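Side-chain contacts in hypothetical protein CC0527 (Caulobacter vibrioides, PDB 2O0Q), which is of unknown function but belongs to the DUF952 family, which is placed in the ADP-ribosyl clan: residues A11-A16 with T94-L99; E44-W49 with G105-G110; K71-R76 with F81-R86. All blocks are in the same frame, centred on the assembly; numbering follows the deposited sequence.

Interaction 1: A11-A16 with T94-L99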
loop_
_atom_site.group_PDB
_atom_site.type_symbol
_atom_site.label_atom_id
_atom_site.label_comp_id
_atom_site.label_asym_id
_atom_site.label_seq_id
_atom_site.Cartn_x
_atom_site.Cartn_y
_atom_site.Cartn_z
ATOM N N ALA A 11 8.394 -5.840 8.865
ATOM C CA ALA A 11 7.997 -7.081 9.524
ATOM C C ALA A 11 6.838 -7.728 8.777
ATOM O O ALA A 11 6.855 -8.926 8.495
ATOM C CB ALA A 11 7.592 -6.802 10.967
ATOM N N GLU A 12 5.828 -6.930 8.454
ATOM C CA GLU A 12 4.669 -7.450 7.752
ATOM C C GLU A 12 5.006 -7.950 6.355
ATOM O O GLU A 12 4.456 -8.959 5.904
ATOM C CB GLU A 12 3.570 -6.386 7.709
ATOM C CG GLU A 12 2.912 -6.181 9.071
ATOM C CD GLU A 12 2.010 -4.966 9.116
ATOM O OE1 GLU A 12 2.516 -3.851 8.875
ATOM O OE2 GLU A 12 0.800 -5.127 9.395
ATOM N N TRP A 13 5.919 -7.264 5.673
ATOM C CA TRP A 13 6.303 -7.676 4.331
ATOM C C TRP A 13 7.097 -8.987 4.387
ATOM O O TRP A 13 6.867 -9.889 3.579
ATOM C CB TRP A 13 7.124 -6.576 3.649
ATOM C CG TRP A 13 7.516 -6.888 2.223
ATOM C CD1 TRP A 13 8.745 -6.702 1.659
ATOM C CD2 TRP A 13 6.680 -7.432 1.189
ATOM N NE1 TRP A 13 8.732 -7.099 0.343
ATOM C CE2 TRP A 13 7.478 -7.551 0.026
ATOM C CE3 TRP A 13 5.338 -7.831 1.130
ATOM C CZ2 TRP A 13 6.980 -8.054 -1.183
ATOM C CZ3 TRP A 13 4.838 -8.334 -0.078
ATOM C CH2 TRP A 13 5.662 -8.440 -1.216
ATOM N N ASP A 14 8.026 -9.103 5.337
ATOM C CA ASP A 14 8.795 -10.341 5.456
ATOM C C ASP A 14 7.842 -11.486 5.793
ATOM O O ASP A 14 7.951 -12.586 5.240
ATOM C CB ASP A 14 9.864 -10.238 6.553
ATOM C CG ASP A 14 11.051 -9.389 6.143
ATOM O OD1 ASP A 14 11.254 -9.168 4.932
ATOM O OD2 ASP A 14 11.800 -8.954 7.044
ATOM N N ALA A 15 6.906 -11.217 6.701
ATOM C CA ALA A 15 5.924 -12.215 7.110
ATOM C C ALA A 15 5.088 -12.630 5.905
ATOM O O ALA A 15 4.715 -13.797 5.761
ATOM C CB ALA A 15 5.025 -11.646 8.195
ATOM N N ALA A 16 4.793 -11.667 5.041
ATOM C CA ALA A 16 4.005 -11.942 3.850
ATOM C C ALA A 16 4.791 -12.850 2.906
ATOM O O ALA A 16 4.250 -13.811 2.359
ATOM C CB ALA A 16 3.645 -10.637 3.152
ATOM N N THR A 94 4.973 -5.551 -8.304
ATOM C CA THR A 94 5.892 -5.244 -9.395
ATOM C C THR A 94 7.251 -4.795 -8.862
ATOM O O THR A 94 8.292 -5.175 -9.400
ATOM C CB THR A 94 5.304 -4.163 -10.323
ATOM O OG1 THR A 94 5.191 -2.922 -9.616
ATOM C CG2 THR A 94 3.924 -4.585 -10.804
ATOM N N ARG A 95 7.245 -3.986 -7.807
ATOM C CA ARG A 95 8.494 -3.538 -7.199
ATOM C C ARG A 95 8.286 -3.005 -5.789
ATOM O O ARG A 95 7.206 -2.522 -5.444
ATOM C CB ARG A 95 9.188 -2.475 -8.061
ATOM C CG ARG A 95 8.467 -1.148 -8.187
ATOM C CD ARG A 95 9.421 -0.070 -8.708
ATOM N NE ARG A 95 8.715 1.135 -9.138
ATOM C CZ ARG A 95 8.089 1.256 -10.308
ATOM N NH1 ARG A 95 8.087 0.246 -11.170
ATOM N NH2 ARG A 95 7.459 2.383 -10.613
ATOM N N GLU A 96 9.332 -3.110 -4.979
ATOM C CA GLU A 96 9.292 -2.645 -3.602
ATOM C C GLU A 96 10.427 -1.672 -3.345
ATOM O O GLU A 96 11.385 -1.598 -4.118
ATOM C CB GLU A 96 9.405 -3.824 -2.634
ATOM C CG GLU A 96 10.628 -4.697 -2.853
ATOM C CD GLU A 96 10.786 -5.745 -1.768
ATOM O OE1 GLU A 96 11.233 -5.393 -0.657
ATOM O OE2 GLU A 96 10.449 -6.922 -2.021
ATOM N N ALA A 97 10.317 -0.938 -2.244
ATOM C CA ALA A 97 11.326 0.042 -1.874
ATOM C C ALA A 97 11.219 0.365 -0.398
ATOM O O ALA A 97 10.117 0.417 0.159
ATOM C CB ALA A 97 11.138 1.309 -2.692
ATOM N N ASP A 98 12.363 0.569 0.245
ATOM C CA ASP A 98 12.357 0.917 1.657
ATOM C C ASP A 98 12.225 2.428 1.729
ATOM O O ASP A 98 12.932 3.156 1.034
ATOM C CB ASP A 98 13.645 0.459 2.338
ATOM C CG ASP A 98 13.829 -1.043 2.276
ATOM O OD1 ASP A 98 12.838 -1.781 2.472
ATOM O OD2 ASP A 98 14.973 -1.485 2.040
ATOM N N LEU A 99 11.312 2.896 2.569
ATOM C CA LEU A 99 11.050 4.322 2.709
ATOM C C LEU A 99 11.858 5.026 3.788
ATOM O O LEU A 99 12.259 4.417 4.781
ATOM C CB LEU A 99 9.563 4.538 2.984
ATOM C CG LEU A 99 8.590 4.069 1.901
ATOM C CD1 LEU A 99 7.165 4.190 2.410
ATOM C CD2 LEU A 99 8.787 4.903 0.643
#

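Interaction 2: E44-W49 with G105-G110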
loop_
_atom_site.group_PDB
_atom_site.type_symbol
_atom_site.label_atom_id
_atom_site.label_comp_id
_atom_site.label_asym_id
_atom_site.label_seq_id
_atom_site.Cartn_x
_atom_site.Cartn_y
_atom_site.Cartn_z
ATOM N N GLU A 44 -0.516 11.341 0.693
ATOM C CA GLU A 44 -1.424 11.754 1.758
ATOM C C GLU A 44 -1.679 10.576 2.695
ATOM O O GLU A 44 -1.763 10.747 3.915
ATOM C CB GLU A 44 -2.758 12.268 1.193
ATOM C CG GLU A 44 -3.596 13.012 2.247
ATOM C CD GLU A 44 -4.869 13.638 1.695
ATOM O OE1 GLU A 44 -4.800 14.340 0.666
ATOM O OE2 GLU A 44 -5.945 13.438 2.302
ATOM N N THR A 45 -1.798 9.380 2.125
ATOM C CA THR A 45 -2.018 8.182 2.936
ATOM C C THR A 45 -0.821 7.981 3.866
ATOM O O THR A 45 -0.979 7.658 5.047
ATOM C CB THR A 45 -2.184 6.931 2.038
ATOM O OG1 THR A 45 -3.382 7.061 1.264
ATOM C CG2 THR A 45 -2.274 5.656 2.883
ATOM N N ALA A 46 0.378 8.182 3.329
ATOM C CA ALA A 46 1.593 8.019 4.120
ATOM C C ALA A 46 1.617 9.028 5.267
ATOM O O ALA A 46 1.907 8.683 6.411
ATOM C CB ALA A 46 2.835 8.194 3.221
ATOM N N ALA A 47 1.293 10.277 4.957
ATOM C CA ALA A 47 1.293 11.339 5.953
ATOM C C ALA A 47 0.221 11.133 7.012
ATOM O O ALA A 47 0.396 11.499 8.168
ATOM C CB ALA A 47 1.077 12.681 5.272
ATOM N N LYS A 48 -0.891 10.542 6.612
ATOM C CA LYS A 48 -1.994 10.337 7.533
ATOM C C LYS A 48 -1.829 9.203 8.549
ATOM O O LYS A 48 -2.071 9.407 9.743
ATOM C CB LYS A 48 -3.280 10.132 6.728
ATOM C CG LYS A 48 -4.552 10.172 7.550
ATOM C CD LYS A 48 -5.766 10.004 6.651
ATOM C CE LYS A 48 -7.056 10.095 7.438
ATOM N NZ LYS A 48 -8.235 9.725 6.591
ATOM N N TRP A 49 -1.398 8.026 8.098
ATOM C CA TRP A 49 -1.289 6.883 9.007
ATOM C C TRP A 49 0.082 6.302 9.337
ATOM O O TRP A 49 0.177 5.420 10.196
ATOM C CB TRP A 49 -2.150 5.726 8.492
ATOM C CG TRP A 49 -3.422 6.135 7.843
ATOM C CD1 TRP A 49 -3.600 6.484 6.537
ATOM C CD2 TRP A 49 -4.705 6.240 8.465
ATOM N NE1 TRP A 49 -4.916 6.799 6.304
ATOM C CE2 TRP A 49 -5.617 6.659 7.473
ATOM C CE3 TRP A 49 -5.174 6.024 9.767
ATOM C CZ2 TRP A 49 -6.974 6.863 7.739
ATOM C CZ3 TRP A 49 -6.525 6.229 10.033
ATOM C CH2 TRP A 49 -7.408 6.645 9.021
ATOM N N GLY A 105 8.717 13.401 10.109
ATOM C CA GLY A 105 8.454 11.997 10.359
ATOM C C GLY A 105 7.541 11.395 9.306
ATOM O O GLY A 105 7.066 10.268 9.452
ATOM N N VAL A 106 7.288 12.152 8.243
ATOM C CA VAL A 106 6.423 11.686 7.160
ATOM C C VAL A 106 7.232 10.900 6.128
ATOM O O VAL A 106 8.279 11.360 5.662
ATOM C CB VAL A 106 5.741 12.869 6.431
ATOM C CG1 VAL A 106 4.882 12.352 5.271
ATOM C CG2 VAL A 106 4.898 13.666 7.410
ATOM N N PRO A 107 6.765 9.695 5.770
ATOM C CA PRO A 107 7.462 8.863 4.782
ATOM C C PRO A 107 7.501 9.580 3.425
ATOM O O PRO A 107 6.485 10.103 2.964
ATOM C CB PRO A 107 6.607 7.596 4.733
ATOM C CG PRO A 107 6.003 7.536 6.125
ATOM C CD PRO A 107 5.612 8.976 6.345
ATOM N N GLN A 108 8.667 9.608 2.788
ATOM C CA GLN A 108 8.791 10.276 1.492
ATOM C C GLN A 108 8.484 9.321 0.341
ATOM O O GLN A 108 9.199 8.343 0.139
ATOM C CB GLN A 108 10.203 10.845 1.314
ATOM C CG GLN A 108 10.603 11.894 2.337
ATOM C CD GLN A 108 11.938 12.545 2.007
ATOM O OE1 GLN A 108 12.972 11.879 1.953
ATOM N NE2 GLN A 108 11.917 13.856 1.782
ATOM N N LEU A 109 7.428 9.606 -0.417
ATOM C CA LEU A 109 7.060 8.751 -1.548
ATOM C C LEU A 109 7.359 9.407 -2.892
ATOM O O LEU A 109 7.357 8.742 -3.927
ATOM C CB LEU A 109 5.568 8.407 -1.511
ATOM C CG LEU A 109 4.971 7.704 -0.294
ATOM C CD1 LEU A 109 3.683 7.013 -0.728
ATOM C CD2 LEU A 109 5.934 6.696 0.268
ATOM N N GLY A 110 7.607 10.712 -2.859
ATOM C CA GLY A 110 7.874 11.478 -4.063
ATOM C C GLY A 110 8.663 10.825 -5.184
ATOM O O GLY A 110 8.120 10.561 -6.259
#

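Interaction 3: K71-R76 with F81-R86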
loop_
_atom_site.group_PDB
_atom_site.type_symbol
_atom_site.label_atom_id
_atom_site.label_comp_id
_atom_site.label_asym_id
_atom_site.label_seq_id
_atom_site.Cartn_x
_atom_site.Cartn_y
_atom_site.Cartn_z
ATOM N N LYS A 71 -11.688 -3.442 -6.066
ATOM C CA LYS A 71 -12.813 -2.535 -6.211
ATOM C C LYS A 71 -12.342 -1.112 -5.958
ATOM O O LYS A 71 -11.582 -0.859 -5.017
ATOM C CB LYS A 71 -13.918 -2.882 -5.206
ATOM C CG LYS A 71 -14.433 -4.310 -5.280
ATOM C CD LYS A 71 -15.503 -4.547 -4.223
ATOM C CE LYS A 71 -15.990 -5.991 -4.221
ATOM N NZ LYS A 71 -16.952 -6.253 -3.107
ATOM N N TRP A 72 -12.774 -0.192 -6.812
ATOM C CA TRP A 72 -12.424 1.217 -6.656
ATOM C C TRP A 72 -13.630 1.854 -6.000
ATOM O O TRP A 72 -14.687 1.971 -6.616
ATOM C CB TRP A 72 -12.151 1.864 -8.011
ATOM C CG TRP A 72 -10.878 1.381 -8.624
ATOM C CD1 TRP A 72 -10.696 0.239 -9.355
ATOM C CD2 TRP A 72 -9.597 2.006 -8.530
ATOM N NE1 TRP A 72 -9.377 0.117 -9.723
ATOM C CE2 TRP A 72 -8.680 1.190 -9.229
ATOM C CE3 TRP A 72 -9.132 3.178 -7.922
ATOM C CZ2 TRP A 72 -7.323 1.511 -9.336
ATOM C CZ3 TRP A 72 -7.785 3.495 -8.027
ATOM C CH2 TRP A 72 -6.896 2.664 -8.730
ATOM N N GLU A 73 -13.472 2.256 -4.745
ATOM C CA GLU A 73 -14.580 2.836 -3.999
ATOM C C GLU A 73 -14.375 4.290 -3.597
ATOM O O GLU A 73 -13.321 4.658 -3.075
ATOM C CB GLU A 73 -14.840 1.981 -2.759
ATOM C CG GLU A 73 -15.094 0.520 -3.093
ATOM C CD GLU A 73 -15.439 -0.314 -1.874
ATOM O OE1 GLU A 73 -14.514 -0.804 -1.198
ATOM O OE2 GLU A 73 -16.644 -0.471 -1.588
ATOM N N ALA A 74 -15.397 5.105 -3.848
ATOM C CA ALA A 74 -15.376 6.529 -3.508
ATOM C C ALA A 74 -15.195 6.682 -2.001
ATOM O O ALA A 74 -16.058 6.279 -1.212
ATOM C CB ALA A 74 -16.678 7.184 -3.945
ATOM N N SER A 75 -14.078 7.274 -1.601
ATOM C CA SER A 75 -13.785 7.435 -0.184
ATOM C C SER A 75 -13.295 8.839 0.176
ATOM O O SER A 75 -14.006 9.825 -0.015
ATOM C CB SER A 75 -12.749 6.372 0.227
ATOM O OG SER A 75 -12.461 6.411 1.612
ATOM N N ARG A 76 -12.073 8.916 0.692
ATOM C CA ARG A 76 -11.459 10.172 1.119
ATOM C C ARG A 76 -11.530 11.295 0.091
ATOM O O ARG A 76 -11.032 11.164 -1.027
ATOM C CB ARG A 76 -9.996 9.913 1.497
ATOM C CG ARG A 76 -9.385 10.953 2.419
ATOM C CD ARG A 76 -8.051 10.445 2.968
ATOM N NE ARG A 76 -6.993 10.443 1.962
ATOM C CZ ARG A 76 -6.001 9.555 1.911
ATOM N NH1 ARG A 76 -5.924 8.576 2.804
ATOM N NH2 ARG A 76 -5.065 9.658 0.977
ATOM N N PHE A 81 -10.700 4.962 -4.021
ATOM C CA PHE A 81 -9.532 4.238 -3.544
ATOM C C PHE A 81 -9.591 2.768 -3.933
ATOM O O PHE A 81 -10.650 2.138 -3.890
ATOM C CB PHE A 81 -9.400 4.359 -2.019
ATOM C CG PHE A 81 -8.832 5.678 -1.560
ATOM C CD1 PHE A 81 -9.567 6.849 -1.681
ATOM C CD2 PHE A 81 -7.544 5.748 -1.035
ATOM C CE1 PHE A 81 -9.029 8.076 -1.286
ATOM C CE2 PHE A 81 -6.997 6.966 -0.638
ATOM C CZ PHE A 81 -7.739 8.131 -0.764
ATOM N N PRO A 82 -8.445 2.203 -4.334
ATOM C CA PRO A 82 -8.427 0.792 -4.718
ATOM C C PRO A 82 -8.457 -0.083 -3.470
ATOM O O PRO A 82 -7.581 0.028 -2.610
ATOM C CB PRO A 82 -7.121 0.664 -5.499
ATOM C CG PRO A 82 -6.227 1.657 -4.827
ATOM C CD PRO A 82 -7.141 2.846 -4.575
ATOM N N HIS A 83 -9.475 -0.936 -3.381
ATOM C CA HIS A 83 -9.658 -1.852 -2.257
ATOM C C HIS A 83 -9.610 -3.293 -2.788
ATOM O O HIS A 83 -10.428 -3.673 -3.629
ATOM C CB HIS A 83 -11.013 -1.604 -1.579
ATOM C CG HIS A 83 -11.141 -0.260 -0.923
ATOM N ND1 HIS A 83 -10.056 0.522 -0.592
ATOM C CD2 HIS A 83 -12.232 0.399 -0.461
ATOM C CE1 HIS A 83 -10.471 1.602 0.051
ATOM N NE2 HIS A 83 -11.787 1.550 0.145
ATOM N N LEU A 84 -8.664 -4.092 -2.293
ATOM C CA LEU A 84 -8.521 -5.477 -2.749
ATOM C C LEU A 84 -9.176 -6.442 -1.766
ATOM O O LEU A 84 -8.704 -6.623 -0.644
ATOM C CB LEU A 84 -7.039 -5.836 -2.926
ATOM C CG LEU A 84 -6.756 -7.230 -3.503
ATOM C CD1 LEU A 84 -7.370 -7.345 -4.894
ATOM C CD2 LEU A 84 -5.251 -7.477 -3.558
ATOM N N TYR A 85 -10.265 -7.061 -2.208
ATOM C CA TYR A 85 -11.013 -7.987 -1.374
ATOM C C TYR A 85 -10.493 -9.416 -1.421
ATOM O O TYR A 85 -11.249 -10.364 -1.652
ATOM C CB TYR A 85 -12.495 -7.943 -1.756
ATOM C CG TYR A 85 -13.177 -6.668 -1.309
ATOM C CD1 TYR A 85 -12.889 -5.441 -1.910
ATOM C CD2 TYR A 85 -14.077 -6.682 -0.246
ATOM C CE1 TYR A 85 -13.486 -4.256 -1.451
ATOM C CE2 TYR A 85 -14.672 -5.515 0.214
ATOM C CZ TYR A 85 -14.377 -4.311 -0.385
ATOM O OH TYR A 85 -14.987 -3.173 0.089
ATOM N N ARG A 86 -9.193 -9.551 -1.185
ATOM C CA ARG A 86 -8.509 -10.840 -1.161
ATOM C C ARG A 86 -7.050 -10.556 -0.845
ATOM O O ARG A 86 -6.577 -9.438 -1.035
ATOM C CB ARG A 86 -8.605 -11.547 -2.517
ATOM C CG ARG A 86 -7.854 -10.873 -3.667
ATOM C CD ARG A 86 -7.845 -11.796 -4.890
ATOM N NE ARG A 86 -7.236 -11.210 -6.084
ATOM C CZ ARG A 86 -5.935 -10.982 -6.250
ATOM N NH1 ARG A 86 -5.064 -11.284 -5.293
ATOM N NH2 ARG A 86 -5.502 -10.456 -7.390
#

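Interaction 1: A11-A16 with T94-L99
Trp-13 NE1 donates a hydrogen bond of 2.9 Å to Glu-96 OE2, the one hydrogen bond between residues 11-16 and 94-99. The N-H points fairly straight at its acceptor (157°), and OE2 sits at the edge of the indole, close to the ring plane. From the carboxylate's own standpoint the geometry is different: the donor arrives from well above its plane, because the two flat groups are turned 70° against each other. The second oxygen stays close, with Glu-96 OE1 at 3.2 Å from Trp-13 NE1. The carboxylate therefore straddles the pyrrole side of the ring; Glu-96 OE1 lies 3.6 Å from Trp-13 CD1, whereas Glu-96 OE2 leans the other way and comes within 3.7 Å of Trp-13 CZ2.

Trp-13 CA and Glu-96 CA are 9.9 Å apart, so both side chains must reach for this meeting. The indole of Trp-13 swings out with CG anti to the backbone N (chi1 -177°), and Glu-96 supplies the remaining length through a chain extended beyond CG. The pair illustrates a helix packed on an antiparallel sheet, here on strands 3-9, 56-62 and 93-98. The indole lies against Leu-8, Val-57 and Leu-59, so its carbon skeleton is buried over neighbouring strands while its one N-H is directed to a carboxylate at the sheet's edge. Strand 93-98 is outermost in the chain, and a classic beta bulge marks its beginning, where Thr-94 and Arg-95 both face Ala-60.

Charge is concentrated near the bond. Arg-10 forms salt bridges with Asp-14 OD1 on the helix and Asp-98 OD1 on the strand, and it makes a long, weak ion pair with Glu-96 OE1. This arginine probably eases the repulsion among the three acidic side chains.

Interaction 2: E44-W49 with G105-G110
Ala-46 and Ala-47, on consecutive positions of helix 39-49, face the irregular chain formed by Val-106, Pro-107 and Leu-109, and the contact between them is apolar. Methyl groups do most of the touching. Ala-46 CB points into the loop and lies 4.1 Å from Pro-107 CB; the same methyl, Ala-46 CB, also meets the branch point of Leu-109, with Leu-109 CG again 4.1 Å away. Ala-47 is met by one branch of Val-106: CG1, anti to the backbone N (chi1 178°), settles against the helix 3.8 Å from Ala-47 CB and equally near Ala-47 CA.

A second kind of contact involves the helix backbone. The ring of Pro-107 brings its CD to 3.7 Å from Ala-46 O, a van der Waals approach of ring carbon to carbonyl oxygen. With only methyl side chains at Ala-46 and Ala-47, the backbones come close, Ala-47 CA and Val-106 CA being 5.3 Å apart.

Polar fastenings lie around this apolar patch. Asp-102 OD2 accepts a hydrogen bond from Val-106 N, and the backbones of Gly-105 and Gly-52 are paired. Ala-46 and Leu-109 both rest on Ile-7 of strand 3-9. In this arrangement the irregular loop that leads from strand 93-98 to helix 110-114 packs on small residues of helix 39-49, with Ala-46 and Leu-109 filling the layer between that helix and the antiparallel sheet.

Interaction 3: K71-R76 with F81-R86
Pro-82 lies over one face of the Trp-72 indole, its CB 3.7 Å from the centroid of the six-membered ring in a CH-pi contact. A second flat group, the phenol of Tyr-85, has Lys-71 NZ over the centre of one face, 4.0 Å from the ring centroid and only 6° off the normal: a cation-pi pair. The guanidinium of Arg-76 receives Phe-81 CZ over its centre, and because guanidinium and phenyl planes stand 74° apart, it is the rim of the phenyl ring that presses on the flat face.

These residues belong to a beta hairpin of strands 70-74 and 80-84, strand 70-74 being outermost in the six-stranded antiparallel sheet. Lys-71 and His-83 form a hydrogen-bonded pair, as do Glu-73 and Phe-81, while Trp-72 and Pro-82 form the non-hydrogen-bonded pair between them. The proline, which has no N-H to give, thus falls where none is asked of it within this ladder. Trp-72 and Pro-82 share one face of the sheet, where both touch Ile-4 of strand 3-9. Lys-71, Glu-73, Phe-81 and His-83 occupy the other, where Phe-33 stacks on His-83.

Lys-71 reaches its aromatic partner with a fully stretched chain that crosses the phenol at about a right angle, with Lys-71 CD 3.4 Å from Tyr-85 CE1. The tyrosine hydroxyl is directed to Glu-73 OE1, although the position of that oxygen is less sure. Farther along, Arg-76 bends at chi3 (73°), which brings the flat of the guanidinium against the CZ rim of Phe-81 while Glu-44 and Thr-45 of helix 39-49 hold its nitrogens. Beside it, the backbone Arg-76 O lies in the plane of the phenyl ring, at its edge, 3.7 Å from Phe-81 CE1.

How the interactions relate
From the N terminus, helix residues 11-16 open the longest loop, which interaction 1 closes when the chain returns at 94-99. Helix segment 44-49 begins a second, closed by interaction 2 at 105-110; as this end comes after 94-99, the two loops cross. Interaction 3, a local hairpin, is nested inside both. Interactions 1 and 3 lie on opposite sides of the chain's centre but reach the same sheet, near its two outermost strands. Interaction 2 touches both: Leu-99 CD2 packs 3.4 Å from Leu-109 CD2, and Arg-76 joins the hairpin to helix 39-49. Together they tie helices 10-19 and 39-49 and the loop before helix 110-114 to the central sheet.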